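PDB 6OZE: endonuclease V, which cleaves RNA near inosine in a metal-ion-dependent reaction, as an endoribonuclease descended from bacterial enzymes that act on deaminated DNA. Local coordinates for residues A[52-57]-A[74-79]; A[147-152]-A[198-203]. The protein carries 4 engineered substitutions. All blocks are in the same frame, centred on the assembly; numbering follows the deposited sequence.

Contact 1 (A[52-57]-A[74-79]); sequences SVRACA and SRMVSL. With ACT (acetate ion), chain B.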
ATOM      1  N   SER A  52       2.852  20.713   2.658  1.00 62.25           N
ATOM      2  CA  SER A  52       2.618  19.569   3.523  1.00 61.28           C
ATOM      3  C   SER A  52       1.160  19.414   3.927  1.00 61.61           C
ATOM      4  O   SER A  52       0.848  18.495   4.692  1.00 59.19           O
ATOM      5  CB  SER A  52       3.499  19.651   4.775  1.00 71.15           C
ATOM      6  OG  SER A  52       3.145  20.770   5.572  1.00 73.74           O
ATOM      7  N   VAL A  53       0.258  20.283   3.460  1.00 50.47           N
ATOM      8  CA  VAL A  53      -1.163  20.176   3.760  0.50 43.39           C
ATOM      9  C   VAL A  53      -1.985  19.790   2.528  1.00 34.60           C
ATOM     10  O   VAL A  53      -2.722  18.807   2.552  1.00 35.01           O
ATOM     11  CB  VAL A  53      -1.711  21.441   4.466  0.50 42.56           C
ATOM     12  CG1 VAL A  53      -0.952  21.679   5.770  0.50 44.26           C
ATOM     13  CG2 VAL A  53      -1.633  22.678   3.587  0.50 46.90           C
ATOM     14  N   ARG A  54      -1.857  20.541   1.430  1.00 29.14           N
ATOM     15  CA  ARG A  54      -2.651  20.212   0.247  1.00 24.59           C
ATOM     16  C   ARG A  54      -2.073  19.013  -0.489  1.00 25.79           C
ATOM     17  O   ARG A  54      -0.860  18.921  -0.708  1.00 28.98           O
ATOM     18  CB  ARG A  54      -2.763  21.409  -0.702  1.00 30.22           C
ATOM     19  CG  ARG A  54      -3.956  21.338  -1.661  1.00 31.48           C
ATOM     20  CD  ARG A  54      -5.308  21.427  -0.927  1.00 36.40           C
ATOM     21  NE  ARG A  54      -6.435  21.526  -1.855  1.00 32.17           N
ATOM     22  CZ  ARG A  54      -7.709  21.301  -1.531  1.00 26.97           C
ATOM     23  NH1 ARG A  54      -8.657  21.423  -2.458  1.00 28.19           N
ATOM     24  NH2 ARG A  54      -8.036  20.944  -0.295  1.00 28.04           N
ATOM     25  N   ALA A  55      -2.956  18.110  -0.902  1.00 23.06           N
ATOM     26  CA  ALA A  55      -2.544  16.860  -1.509  1.00 22.24           C
ATOM     27  C   ALA A  55      -3.647  16.396  -2.441  1.00 22.44           C
ATOM     28  O   ALA A  55      -4.734  16.988  -2.499  1.00 23.57           O
ATOM     29  CB  ALA A  55      -2.275  15.803  -0.430  1.00 24.70           C
ATOM     30  N   CYS A  56      -3.361  15.339  -3.192  1.00 21.34           N
ATOM     31  CA  CYS A  56      -4.373  14.662  -3.986  1.00 20.23           C
ATOM     32  C   CYS A  56      -4.462  13.214  -3.534  1.00 20.56           C
ATOM     33  O   CYS A  56      -3.433  12.561  -3.321  1.00 23.15           O
ATOM     34  CB  CYS A  56      -4.030  14.718  -5.473  1.00 22.29           C
ATOM     35  SG  CYS A  56      -5.293  14.019  -6.517  1.00 23.65           S
ATOM     36  N   ALA A  57      -5.686  12.728  -3.353  1.00 20.82           N
ATOM     37  CA  ALA A  57      -5.944  11.328  -3.034  1.00 21.69           C
ATOM     38  C   ALA A  57      -6.592  10.685  -4.249  1.00 20.02           C
ATOM     39  O   ALA A  57      -7.509  11.264  -4.847  1.00 20.40           O
ATOM     40  CB  ALA A  57      -6.871  11.210  -1.815  1.00 21.79           C
ATOM     41  N   SER A  74      -9.917  10.973  -8.478  1.00 22.37           N
ATOM     42  CA  SER A  74      -8.894  11.743  -7.779  1.00 21.69           C
ATOM     43  C   SER A  74      -9.565  12.959  -7.167  1.00 22.51           C
ATOM     44  O   SER A  74     -10.476  13.535  -7.770  1.00 26.14           O
ATOM     45  CB  SER A  74      -7.830  12.254  -8.742  1.00 24.53           C
ATOM     46  OG  SER A  74      -7.106  11.168  -9.316  1.00 27.93           O
ATOM     47  N   ARG A  75      -9.127  13.348  -5.973  1.00 19.09           N
ATOM     48  CA  ARG A  75      -9.694  14.519  -5.315  1.00 20.79           C
ATOM     49  C   ARG A  75      -8.594  15.279  -4.596  1.00 20.47           C
ATOM     50  O   ARG A  75      -7.788  14.680  -3.880  1.00 20.43           O
ATOM     51  CB  ARG A  75     -10.774  14.108  -4.310  1.00 27.12           C
ATOM     52  CG  ARG A  75     -11.990  13.500  -4.957  1.00 39.14           C
ATOM     53  CD  ARG A  75     -13.253  14.160  -4.454  1.00 56.54           C
ATOM     54  NE  ARG A  75     -14.031  13.237  -3.638  1.00 69.75           N
ATOM     55  CZ  ARG A  75     -14.825  12.300  -4.140  1.00 73.84           C
ATOM     56  NH1 ARG A  75     -14.946  12.170  -5.455  1.00 75.24           N
ATOM     57  NH2 ARG A  75     -15.500  11.495  -3.330  1.00 75.38           N
ATOM     58  N   MET A  76      -8.575  16.600  -4.762  1.00 22.06           N
ATOM     59  CA  MET A  76      -7.708  17.431  -3.941  1.00 21.83           C
ATOM     60  C   MET A  76      -8.266  17.494  -2.525  1.00 21.45           C
ATOM     61  O   MET A  76      -9.478  17.641  -2.325  1.00 24.87           O
ATOM     62  CB  MET A  76      -7.629  18.863  -4.478  1.00 23.35           C
ATOM     63  CG  MET A  76      -7.108  19.035  -5.902  1.00 24.49           C
ATOM     64  SD  MET A  76      -5.432  18.368  -6.132  1.00 26.05           S
ATOM     65  CE  MET A  76      -4.498  19.465  -5.074  1.00 30.71           C
ATOM     66  N   VAL A  77      -7.371  17.386  -1.544  1.00 21.21           N
ATOM     67  CA  VAL A  77      -7.737  17.322  -0.135  1.00 24.39           C
ATOM     68  C   VAL A  77      -6.721  18.120   0.670  1.00 25.74           C
ATOM     69  O   VAL A  77      -5.616  18.406   0.209  1.00 26.17           O
ATOM     70  CB  VAL A  77      -7.787  15.862   0.381  1.00 23.45           C
ATOM     71  CG1 VAL A  77      -8.828  15.047  -0.390  1.00 25.07           C
ATOM     72  CG2 VAL A  77      -6.422  15.212   0.264  1.00 26.47           C
ATOM     73  N   SER A  78      -7.109  18.488   1.889  1.00 27.76           N
ATOM     74  CA  SER A  78      -6.228  19.188   2.819  1.00 30.54           C
ATOM     75  C   SER A  78      -5.954  18.276   4.010  1.00 29.70           C
ATOM     76  O   SER A  78      -6.881  17.935   4.749  1.00 31.84           O
ATOM     77  CB  SER A  78      -6.871  20.485   3.302  1.00 33.41           C
ATOM     78  OG  SER A  78      -7.011  21.409   2.237  1.00 34.26           O
ATOM     79  N   LEU A  79      -4.688  17.894   4.190  1.00 34.95           N
ATOM     80  CA  LEU A  79      -4.273  16.976   5.256  1.00 32.12           C
ATOM     81  C   LEU A  79      -3.946  17.813   6.483  1.00 35.51           C
ATOM     82  O   LEU A  79      -2.807  18.233   6.694  1.00 39.77           O
ATOM     83  CB  LEU A  79      -3.064  16.152   4.825  1.00 33.52           C
ATOM     84  CG  LEU A  79      -3.128  15.389   3.500  1.00 39.43           C
ATOM     85  CD1 LEU A  79      -2.061  14.306   3.455  1.00 43.50           C
ATOM     86  CD2 LEU A  79      -4.476  14.771   3.283  1.00 40.19           C
TER
HETATM   87  C   ACT B 301      -6.867  22.954  -4.766  0.80 27.59           C
HETATM   88  O   ACT B 301      -5.995  23.115  -3.877  0.80 32.08           O
HETATM   89  OXT ACT B 301      -7.855  22.178  -4.777  0.80 35.27           O
HETATM   90  CH3 ACT B 301      -6.729  23.887  -6.000  0.80 41.38           C
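The methyl of Ala55 lies against the branch of Leu79, with Ala55 CB 4.0 Å from Leu79 CG, and Val77 CG2, from the same segment as Leu79, lies more loosely beside Ala55 CB at 4.2 Å. Phe95 of helix 89-106 packs on Val77 and Leu79, so this apolar patch faces the helix. On the other face of the sheet Met76 folds back toward Cys56, its partner on the paired strand: bends at chi2 and chi3 (-59° and -65°) bring SD to 4.0 Å from Cys56 CB and lay CE near the aliphatic part of Arg54. Helix 226-242 lies on this side, meeting Cys56 through His238 and Ile239.

Between the two faces runs the backbone of an antiparallel beta hairpin, strands 54-63 and 69-78, within the RNase H-like fold of the endonuclease V family. Ala55 and Val77 form a hydrogen-bonded pair, as do Ala57 and Arg75; Arg54 with Ser78 and Cys56 with Met76 are non-hydrogen-bonded pairs. Beyond the last bridge, Leu79 N still reaches Val53 O at 2.7 Å in an almost straight bond.

At the polar edge Arg54 turns at chi2 (66°) and runs across the neighbouring strand. Its NH2 gives a bent bond of 2.8 Å to Ser78 OG, which is tilted from the guanidinium plane, while Met76 CB and Val77 N lie over one face. An acetate, probably from the crystallisation liquor, takes the NE and NH1 side: Arg54 NE meets acetate O, and Arg54 NH1 meets acetate OXT, each at 2.6 Å. A leucine in place of Arg54 would probably leave Ser78 OG without this donor and Met76 CB and Val77 N without the flat group that lies over them.

Contact 2 (A[147-152]-A[198-203]); sequences KKLLQV and PLYISV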
ATOM      1  N   LYS A 147       8.256   1.660  -1.617  1.00 34.02           N
ATOM      2  CA  LYS A 147       9.386   1.866  -2.510  1.00 34.50           C
ATOM      3  C   LYS A 147      10.707   2.000  -1.768  1.00 37.38           C
ATOM      4  O   LYS A 147      11.765   1.939  -2.406  1.00 47.02           O
ATOM      5  CB  LYS A 147       9.123   3.087  -3.402  1.00 41.51           C
ATOM      6  CG  LYS A 147       7.892   2.904  -4.295  1.00 46.48           C
ATOM      7  CD  LYS A 147       7.220   4.214  -4.693  1.00 53.15           C
ATOM      8  CE  LYS A 147       5.908   3.941  -5.430  1.00 53.74           C
ATOM      9  NZ  LYS A 147       5.111   5.176  -5.678  1.00 60.57           N
ATOM     10  N   LYS A 148      10.678   2.152  -0.445  1.00 41.52           N
ATOM     11  CA  LYS A 148      11.890   2.207   0.360  1.00 44.87           C
ATOM     12  C   LYS A 148      11.685   1.433   1.655  1.00 45.69           C
ATOM     13  O   LYS A 148      10.559   1.232   2.119  1.00 43.20           O
ATOM     14  CB  LYS A 148      12.331   3.650   0.655  1.00 50.96           C
ATOM     15  CG  LYS A 148      11.320   4.483   1.411  1.00 60.15           C
ATOM     16  CD  LYS A 148      11.884   5.867   1.717  1.00 75.96           C
ATOM     17  CE  LYS A 148      10.791   6.850   2.115  1.00 83.42           C
ATOM     18  NZ  LYS A 148      10.035   6.407   3.320  1.00 88.07           N
ATOM     19  N   LEU A 149      12.801   1.005   2.241  1.00 39.56           N
ATOM     20  CA  LEU A 149      12.781   0.172   3.438  1.00 40.37           C
ATOM     21  C   LEU A 149      12.597   1.028   4.687  1.00 41.97           C
ATOM     22  O   LEU A 149      13.423   1.899   4.982  1.00 43.12           O
ATOM     23  CB  LEU A 149      14.082  -0.622   3.530  1.00 37.46           C
ATOM     24  CG  LEU A 149      14.188  -1.519   4.762  1.00 41.31           C
ATOM     25  CD1 LEU A 149      13.096  -2.581   4.722  1.00 37.78           C
ATOM     26  CD2 LEU A 149      15.572  -2.155   4.847  1.00 43.54           C
ATOM     27  N   LEU A 150      11.523   0.771   5.430  1.00 39.60           N
ATOM     28  CA  LEU A 150      11.315   1.402   6.728  1.00 44.98           C
ATOM     29  C   LEU A 150      12.148   0.656   7.764  1.00 49.24           C
ATOM     30  O   LEU A 150      11.959  -0.548   7.967  1.00 43.26           O
ATOM     31  CB  LEU A 150       9.838   1.325   7.105  1.00 47.29           C
ATOM     32  CG  LEU A 150       9.029   2.605   7.324  1.00 53.36           C
ATOM     33  CD1 LEU A 150       7.686   2.270   7.970  1.00 49.42           C
ATOM     34  CD2 LEU A 150       9.802   3.615   8.156  1.00 57.51           C
ATOM     35  N   GLN A 151      13.066   1.358   8.428  1.00 56.68           N
ATOM     36  CA  GLN A 151      14.029   0.697   9.312  1.00 58.53           C
ATOM     37  C   GLN A 151      13.455   0.582  10.724  1.00 52.94           C
ATOM     38  O   GLN A 151      13.795   1.336  11.637  1.00 60.83           O
ATOM     39  CB  GLN A 151      15.374   1.412   9.272  1.00 69.57           C
ATOM     40  CG  GLN A 151      16.085   1.279   7.928  1.00 64.30           C
ATOM     41  CD  GLN A 151      17.461   1.921   7.916  1.00 68.76           C
ATOM     42  OE1 GLN A 151      18.326   1.548   7.121  1.00 53.72           O
ATOM     43  NE2 GLN A 151      17.669   2.896   8.796  1.00 76.99           N
ATOM     44  N   VAL A 152      12.582  -0.413  10.905  1.00 49.47           N
ATOM     45  CA  VAL A 152      11.896  -0.660  12.167  1.00 50.15           C
ATOM     46  C   VAL A 152      12.131  -2.100  12.609  1.00 54.96           C
ATOM     47  O   VAL A 152      12.445  -2.981  11.804  1.00 53.80           O
ATOM     48  CB  VAL A 152      10.386  -0.363  12.082  1.00 60.86           C
ATOM     49  CG1 VAL A 152      10.143   1.114  11.788  1.00 62.11           C
ATOM     50  CG2 VAL A 152       9.737  -1.241  11.030  1.00 51.60           C
ATOM     51  N   PRO A 198      14.501  -3.185  -5.197  1.00 28.20           N
ATOM     52  CA  PRO A 198      13.291  -3.967  -4.936  1.00 23.39           C
ATOM     53  C   PRO A 198      12.166  -3.097  -4.391  1.00 24.11           C
ATOM     54  O   PRO A 198      12.351  -1.940  -3.994  1.00 27.51           O
ATOM     55  CB  PRO A 198      13.743  -4.970  -3.870  1.00 31.11           C
ATOM     56  CG  PRO A 198      14.838  -4.264  -3.144  1.00 35.58           C
ATOM     57  CD  PRO A 198      15.536  -3.394  -4.166  1.00 32.95           C
ATOM     58  N   LEU A 199      10.970  -3.677  -4.395  1.00 23.64           N
ATOM     59  CA  LEU A 199       9.867  -3.136  -3.623  1.00 20.87           C
ATOM     60  C   LEU A 199       9.823  -3.834  -2.274  1.00 23.13           C
ATOM     61  O   LEU A 199      10.297  -4.959  -2.116  1.00 24.63           O
ATOM     62  CB  LEU A 199       8.547  -3.414  -4.332  1.00 23.76           C
ATOM     63  CG  LEU A 199       8.449  -3.107  -5.816  1.00 31.91           C
ATOM     64  CD1 LEU A 199       7.101  -3.600  -6.329  1.00 32.95           C
ATOM     65  CD2 LEU A 199       8.589  -1.621  -6.051  1.00 32.70           C
ATOM     66  N   TYR A 200       9.254  -3.163  -1.285  1.00 22.01           N
ATOM     67  CA  TYR A 200       9.146  -3.735   0.053  1.00 23.13           C
ATOM     68  C   TYR A 200       7.671  -3.999   0.325  1.00 24.24           C
ATOM     69  O   TYR A 200       6.862  -3.060   0.438  1.00 24.17           O
ATOM     70  CB  TYR A 200       9.797  -2.826   1.093  1.00 23.63           C
ATOM     71  CG  TYR A 200      11.256  -2.653   0.793  1.00 24.34           C
ATOM     72  CD1 TYR A 200      12.185  -3.601   1.215  1.00 28.93           C
ATOM     73  CD2 TYR A 200      11.714  -1.600   0.016  1.00 30.18           C
ATOM     74  CE1 TYR A 200      13.519  -3.475   0.918  1.00 31.82           C
ATOM     75  CE2 TYR A 200      13.052  -1.468  -0.286  1.00 32.31           C
ATOM     76  CZ  TYR A 200      13.955  -2.412   0.166  1.00 33.26           C
ATOM     77  OH  TYR A 200      15.292  -2.290  -0.132  1.00 34.34           O
ATOM     78  N   ILE A 201       7.318  -5.276   0.413  1.00 22.83           N
ATOM     79  CA  ILE A 201       5.931  -5.721   0.461  1.00 21.30           C
ATOM     80  C   ILE A 201       5.612  -6.179   1.875  1.00 22.37           C
ATOM     81  O   ILE A 201       6.395  -6.910   2.486  1.00 24.21           O
ATOM     82  CB  ILE A 201       5.709  -6.889  -0.519  1.00 25.51           C
ATOM     83  CG1 ILE A 201       6.224  -6.533  -1.926  1.00 25.47           C
ATOM     84  CG2 ILE A 201       4.227  -7.314  -0.511  1.00 23.38           C
ATOM     85  CD1 ILE A 201       5.657  -5.259  -2.486  1.00 27.84           C
ATOM     86  N   SER A 202       4.446  -5.770   2.391  1.00 21.09           N
ATOM     87  CA  SER A 202       4.021  -6.292   3.679  1.00 24.60           C
ATOM     88  C   SER A 202       2.509  -6.442   3.690  1.00 23.56           C
ATOM     89  O   SER A 202       1.800  -5.841   2.875  1.00 24.52           O
ATOM     90  CB  SER A 202       4.530  -5.430   4.833  1.00 26.04           C
ATOM     91  OG  SER A 202       4.006  -4.107   4.725  1.00 28.53           O
ATOM     92  N   VAL A 203       2.033  -7.307   4.587  1.00 25.10           N
ATOM     93  CA  VAL A 203       0.598  -7.538   4.709  1.00 24.30           C
ATOM     94  C   VAL A 203      -0.063  -6.292   5.267  1.00 24.67           C
ATOM     95  O   VAL A 203       0.386  -5.734   6.272  1.00 26.65           O
ATOM     96  CB  VAL A 203       0.324  -8.727   5.636  1.00 28.48           C
ATOM     97  CG1 VAL A 203      -1.162  -8.823   5.954  1.00 33.44           C
ATOM     98  CG2 VAL A 203       0.838 -10.026   5.010  1.00 31.29           C
TER
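The backbone of 147-152 passes the start of strand 199-205 without a hydrogen bond between the two segments, drawing closest where Lys147 CA and Leu199 CA are 5.1 Å apart and then diverging. What bridges the widening gap is the ring of Tyr200, whose CB is directed toward the loop. Leu149 CB sits over one face of that ring in a CH-pi contact, 3.9 Å from its centroid and only 14° off the normal. With CG anti to the backbone N (chi1 179°), Leu149 keeps its branch over the same face, CD1 settling above the rim, 3.8 Å from Tyr200 CD1; the two side chains cross at about a right angle. The peptide joining Lys148 to Leu149 is tight against the same ring: Lys148 C is 3.4 Å from Tyr200 CD2, and Leu149 N is 3.5 Å from Tyr200 CE2. Lys147 C lies at the ring edge.

The phenol reaches beyond the loop, Tyr200 OH being hydrogen-bonded to His161 NE2 of helix 159-167, and Leu149 also touches His161. Lys147 sends its chain the other way, to a salt bridge between NZ and Asp118 OD2. The arrangement is that of a loop leaving the end of a central strand, 142-146, and folding over an aromatic residue of the antiparallel strand beside it, here in the mixed sheet of an RNase H-like fold.

Contact 1 and contact 2 draw on one mixed sheet at different places across its width. The hairpin of contact 1 forms one margin, where 69-78 is the outermost strand, whereas contact 2 joins strand 199-205, separated from the hairpin by strands 39-47, 115-118 and 142-146, to the loop that follows strand 142-146. Their centres are 24 Å apart and their nearest atoms about 12 Å, so the two do not touch. Contact 2 is nearer the middle of the molecule, its centre about 10 Å from that of the chain against about 17 Å for contact 1. A sodium ion lies about 10 Å from the side chain of Pro198, but nothing marks it as a catalytic metal.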